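Local coordinates for protein endoglucanase (Clostridium thermocellum, PDB 2YIK) that probably hydrolyses internal beta-1,4-glucosidic bonds of cellulose, as a family 9 glycoside hydrolase, at residues 127-138 with 154-165. Sequence-based numbering, arbitrary orientation.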
loop_
_atom_site.group_PDB
_atom_site.type_symbol
_atom_site.label_atom_id
_atom_site.label_comp_id
_atom_site.label_asym_id
_atom_site.label_seq_id
_atom_site.Cartn_x
_atom_site.Cartn_y
_atom_site.Cartn_z
ATOM N N GLU A 127 -3.773 2.034 4.228
ATOM C CA GLU A 127 -3.671 3.215 3.361
ATOM C C GLU A 127 -2.173 3.480 3.119
ATOM O O GLU A 127 -1.734 3.681 1.981
ATOM C CB GLU A 127 -4.317 4.438 4.034
ATOM C CG GLU A 127 -4.363 5.718 3.187
ATOM C CD GLU A 127 -5.595 5.809 2.283
ATOM O OE1 GLU A 127 -6.595 5.121 2.560
ATOM O OE2 GLU A 127 -5.572 6.586 1.304
ATOM N N ALA A 128 -1.393 3.467 4.196
ATOM C CA ALA A 128 0.046 3.689 4.099
ATOM C C ALA A 128 0.729 2.526 3.374
ATOM O O ALA A 128 1.677 2.731 2.624
ATOM C CB ALA A 128 0.652 3.875 5.495
ATOM N N TYR A 129 0.248 1.305 3.601
ATOM C CA TYR A 129 0.840 0.149 2.937
ATOM C C TYR A 129 0.686 0.251 1.425
ATOM O O TYR A 129 1.624 -0.028 0.683
ATOM C CB TYR A 129 0.199 -1.159 3.411
ATOM C CG TYR A 129 0.521 -2.335 2.510
ATOM C CD1 TYR A 129 -0.271 -2.625 1.393
ATOM C CD2 TYR A 129 1.654 -3.121 2.733
ATOM C CE1 TYR A 129 0.058 -3.662 0.520
ATOM C CE2 TYR A 129 1.995 -4.161 1.865
ATOM C CZ TYR A 129 1.192 -4.425 0.756
ATOM O OH TYR A 129 1.537 -5.431 -0.111
ATOM N N ALA A 130 -0.502 0.646 0.973
ATOM C CA ALA A 130 -0.755 0.758 -0.455
ATOM C C ALA A 130 0.108 1.853 -1.052
ATOM O O ALA A 130 0.743 1.661 -2.087
ATOM C CB ALA A 130 -2.232 1.045 -0.708
ATOM N N ALA A 131 0.137 2.996 -0.379
ATOM C CA ALA A 131 0.924 4.140 -0.821
ATOM C C ALA A 131 2.414 3.819 -0.930
ATOM O O ALA A 131 3.066 4.183 -1.903
ATOM C CB ALA A 131 0.717 5.317 0.140
ATOM N N SER A 132 2.956 3.135 0.067
ATOM C CA SER A 132 4.372 2.814 0.044
ATOM C C SER A 132 4.673 1.675 -0.929
ATOM O O SER A 132 5.695 1.690 -1.606
ATOM C CB SER A 132 4.853 2.432 1.446
ATOM O OG SER A 132 4.228 1.241 1.878
ATOM N N THR A 133 3.780 0.699 -1.014
ATOM C CA THR A 133 4.026 -0.426 -1.899
ATOM C C THR A 133 3.906 -0.033 -3.375
ATOM O O THR A 133 4.697 -0.482 -4.205
ATOM C CB THR A 133 3.120 -1.619 -1.519
ATOM O OG1 THR A 133 3.393 -1.989 -0.158
ATOM C CG2 THR A 133 3.395 -2.825 -2.416
ATOM N N VAL A 134 2.939 0.816 -3.707
ATOM C CA VAL A 134 2.821 1.277 -5.090
ATOM C C VAL A 134 4.052 2.162 -5.361
ATOM O O VAL A 134 4.635 2.124 -6.442
ATOM C CB VAL A 134 1.535 2.102 -5.316
ATOM C CG1 VAL A 134 1.561 2.726 -6.703
ATOM C CG2 VAL A 134 0.301 1.203 -5.169
ATOM N N GLY A 135 4.449 2.948 -4.359
ATOM C CA GLY A 135 5.617 3.811 -4.505
ATOM C C GLY A 135 6.895 3.000 -4.682
ATOM O O GLY A 135 7.791 3.388 -5.433
ATOM N N TRP A 136 6.956 1.882 -3.958
ATOM C CA TRP A 136 8.048 0.895 -3.945
ATOM C C TRP A 136 8.173 0.361 -5.379
ATOM O O TRP A 136 9.266 0.343 -5.950
ATOM C CB TRP A 136 7.612 -0.155 -2.894
ATOM C CG TRP A 136 8.130 -1.605 -2.704
ATOM C CD1 TRP A 136 7.410 -2.608 -2.087
ATOM C CD2 TRP A 136 9.436 -2.166 -2.939
ATOM N NE1 TRP A 136 8.163 -3.728 -1.924
ATOM C CE2 TRP A 136 9.402 -3.502 -2.439
ATOM C CE3 TRP A 136 10.607 -1.690 -3.523
ATOM C CZ2 TRP A 136 10.501 -4.347 -2.496
ATOM C CZ3 TRP A 136 11.695 -2.537 -3.576
ATOM C CH2 TRP A 136 11.634 -3.857 -3.073
ATOM N N GLY A 137 7.048 -0.019 -5.978
ATOM C CA GLY A 137 7.075 -0.524 -7.341
ATOM C C GLY A 137 7.480 0.526 -8.373
ATOM O O GLY A 137 8.234 0.236 -9.307
ATOM N N TYR A 138 6.968 1.745 -8.214
ATOM C CA TYR A 138 7.281 2.838 -9.133
ATOM C C TYR A 138 8.771 3.169 -9.025
ATOM O O TYR A 138 9.434 3.431 -10.023
ATOM C CB TYR A 138 6.424 4.068 -8.796
ATOM C CG TYR A 138 6.557 5.215 -9.774
ATOM C CD1 TYR A 138 6.332 5.024 -11.142
ATOM C CD2 TYR A 138 6.909 6.489 -9.336
ATOM C CE1 TYR A 138 6.463 6.079 -12.050
ATOM C CE2 TYR A 138 7.044 7.551 -10.237
ATOM C CZ TYR A 138 6.823 7.338 -11.592
ATOM O OH TYR A 138 7.005 8.364 -12.494
ATOM N N ALA A 154 0.714 7.062 -12.338
ATOM C CA ALA A 154 1.297 6.634 -11.069
ATOM C C ALA A 154 1.582 7.822 -10.148
ATOM O O ALA A 154 1.276 7.786 -8.955
ATOM C CB ALA A 154 2.582 5.859 -11.323
ATOM N N GLU A 155 2.167 8.879 -10.706
ATOM C CA GLU A 155 2.487 10.046 -9.904
ATOM C C GLU A 155 1.235 10.746 -9.369
ATOM O O GLU A 155 1.239 11.251 -8.246
ATOM C CB GLU A 155 3.384 10.999 -10.701
ATOM C CG GLU A 155 4.756 10.378 -10.995
ATOM C CD GLU A 155 5.744 11.357 -11.600
ATOM O OE1 GLU A 155 5.355 12.514 -11.836
ATOM O OE2 GLU A 155 6.912 10.968 -11.840
ATOM N N VAL A 156 0.153 10.748 -10.146
ATOM C CA VAL A 156 -1.080 11.377 -9.683
ATOM C C VAL A 156 -1.637 10.611 -8.482
ATOM O O VAL A 156 -2.114 11.212 -7.509
ATOM C CB VAL A 156 -2.152 11.428 -10.796
ATOM C CG1 VAL A 156 -3.482 11.890 -10.222
ATOM C CG2 VAL A 156 -1.701 12.387 -11.900
ATOM N N ILE A 157 -1.573 9.283 -8.553
ATOM C CA ILE A 157 -2.061 8.443 -7.464
ATOM C C ILE A 157 -1.167 8.605 -6.232
ATOM O O ILE A 157 -1.673 8.769 -5.128
ATOM C CB ILE A 157 -2.103 6.935 -7.861
ATOM C CG1 ILE A 157 -3.305 6.648 -8.760
ATOM C CG2 ILE A 157 -2.237 6.074 -6.618
ATOM C CD1 ILE A 157 -3.412 7.576 -9.942
ATOM N N LEU A 158 0.151 8.574 -6.424
ATOM C CA LEU A 158 1.077 8.715 -5.302
ATOM C C LEU A 158 0.999 10.086 -4.631
ATOM O O LEU A 158 1.178 10.195 -3.419
ATOM C CB LEU A 158 2.503 8.405 -5.755
ATOM C CG LEU A 158 2.703 6.926 -6.113
ATOM C CD1 LEU A 158 3.986 6.735 -6.882
ATOM C CD2 LEU A 158 2.701 6.084 -4.835
ATOM N N ARG A 159 0.731 11.130 -5.414
ATOM C CA ARG A 159 0.592 12.469 -4.854
ATOM C C ARG A 159 -0.694 12.531 -4.039
ATOM O O ARG A 159 -0.733 13.146 -2.972
ATOM C CB ARG A 159 0.535 13.532 -5.956
ATOM C CG ARG A 159 1.888 13.946 -6.513
ATOM C CD ARG A 159 1.708 14.887 -7.703
ATOM N NE ARG A 159 2.978 15.332 -8.280
ATOM C CZ ARG A 159 3.718 16.330 -7.799
ATOM N NH1 ARG A 159 3.321 17.004 -6.723
ATOM N NH2 ARG A 159 4.848 16.662 -8.405
ATOM N N TYR A 160 -1.747 11.888 -4.536
ATOM C CA TYR A 160 -3.013 11.898 -3.825
ATOM C C TYR A 160 -2.899 11.178 -2.480
ATOM O O TYR A 160 -3.511 11.606 -1.499
ATOM C CB TYR A 160 -4.121 11.266 -4.674
ATOM C CG TYR A 160 -5.495 11.862 -4.407
ATOM C CD1 TYR A 160 -5.806 13.158 -4.830
ATOM C CD2 TYR A 160 -6.473 11.138 -3.724
ATOM C CE1 TYR A 160 -7.056 13.719 -4.582
ATOM C CE2 TYR A 160 -7.729 11.687 -3.473
ATOM C CZ TYR A 160 -8.013 12.980 -3.901
ATOM O OH TYR A 160 -9.245 13.541 -3.642
ATOM N N PHE A 161 -2.127 10.090 -2.432
ATOM C CA PHE A 161 -1.925 9.341 -1.180
ATOM C C PHE A 161 -1.142 10.192 -0.184
ATOM O O PHE A 161 -1.590 10.458 0.925
ATOM C CB PHE A 161 -1.089 8.068 -1.394
ATOM C CG PHE A 161 -1.890 6.821 -1.648
ATOM C CD1 PHE A 161 -2.700 6.268 -0.656
ATOM C CD2 PHE A 161 -1.780 6.162 -2.865
ATOM C CE1 PHE A 161 -3.383 5.069 -0.882
ATOM C CE2 PHE A 161 -2.453 4.973 -3.101
ATOM C CZ PHE A 161 -3.259 4.420 -2.108
ATOM N N ASN A 162 0.049 10.602 -0.604
ATOM C CA ASN A 162 0.936 11.369 0.248
ATOM C C ASN A 162 0.501 12.792 0.616
ATOM O O ASN A 162 0.870 13.285 1.682
ATOM C CB ASN A 162 2.342 11.361 -0.357
ATOM C CG ASN A 162 2.946 9.961 -0.390
ATOM O OD1 ASN A 162 2.998 9.306 -1.439
ATOM N ND2 ASN A 162 3.393 9.489 0.770
ATOM N N ASP A 163 -0.265 13.458 -0.242
ATOM C CA ASP A 163 -0.718 14.801 0.111
ATOM C C ASP A 163 -1.741 14.656 1.233
ATOM O O ASP A 163 -1.879 15.533 2.085
ATOM C CB ASP A 163 -1.343 15.519 -1.093
ATOM C CG ASP A 163 -0.318 15.858 -2.162
ATOM O OD1 ASP A 163 0.879 15.933 -1.832
ATOM O OD2 ASP A 163 -0.707 16.064 -3.331
ATOM N N TYR A 164 -2.448 13.525 1.225
ATOM C CA TYR A 164 -3.442 13.225 2.246
ATOM C C TYR A 164 -2.710 13.019 3.575
ATOM O O TYR A 164 -3.104 13.580 4.596
ATOM C CB TYR A 164 -4.229 11.969 1.847
ATOM C CG TYR A 164 -5.050 11.316 2.944
ATOM C CD1 TYR A 164 -6.061 12.011 3.608
ATOM C CD2 TYR A 164 -4.845 9.976 3.276
ATOM C CE1 TYR A 164 -6.855 11.380 4.574
ATOM C CE2 TYR A 164 -5.622 9.337 4.233
ATOM C CZ TYR A 164 -6.628 10.040 4.882
ATOM O OH TYR A 164 -7.400 9.399 5.831
ATOM N N PHE A 165 -1.636 12.232 3.554
ATOM C CA PHE A 165 -0.858 11.981 4.763
ATOM C C PHE A 165 -0.335 13.309 5.327
ATOM O O PHE A 165 -0.455 13.584 6.521
ATOM C CB PHE A 165 0.335 11.054 4.471
ATOM C CG PHE A 165 -0.046 9.686 3.949
ATOM C CD1 PHE A 165 -1.199 9.042 4.389
ATOM C CD2 PHE A 165 0.780 9.028 3.038
ATOM C CE1 PHE A 165 -1.526 7.761 3.931
ATOM C CE2 PHE A 165 0.465 7.751 2.572
ATOM C CZ PHE A 165 -0.690 7.113 3.020
#
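A131 CB lies over one face of the F161 ring, 3.9 Å from its centroid in a CH-pi contact, and at the same time meets the edge of F165, 3.4 Å from CE2. This methyl sits where the backbones come nearest, A131 facing F161; the axes of 127-138 and 154-165 approach to 9.8 Å and run roughly antiparallel, inclined at 142°, within the helical (alpha/alpha)6 barrel of family 9. One turn before F161, L158 enters as a knob among A131, V134, G135 and Y138. Its two methyls divide the work: L158 CD2 lies against the backbone, 3.6 Å from G135 N, while CD1 touches Y138 CD2. With CG anti to the backbone N (chi1 -174°), the Y138 side chain reaches across to the other helix. One ring face receives A154 CB, and Y138 OH donates a 2.7 Å hydrogen bond to E155 OE2. OE2 is met on its anti side, out of the carboxylate plane, which stands 85° to the ring; the Y138 ring also takes a cation-pi contact from K142 and an edge-to-face one from F145. At the other end, E127 bends at chi2, its CG meeting the edges of Y164 and F165, 3.6 Å from F165 CE1. E127 OE2 passes F161 CE1 at 3.4 Å and accepts a hydrogen bond from the backbone N of F114, whose ring also meets F161. Alanine methyls thus receive the phenylalanine rings and the backbone beside G135 receives L158, whereas directional hydrogen bonds engage the carboxylates at the two ends, E155 across the pair and E127 to F114.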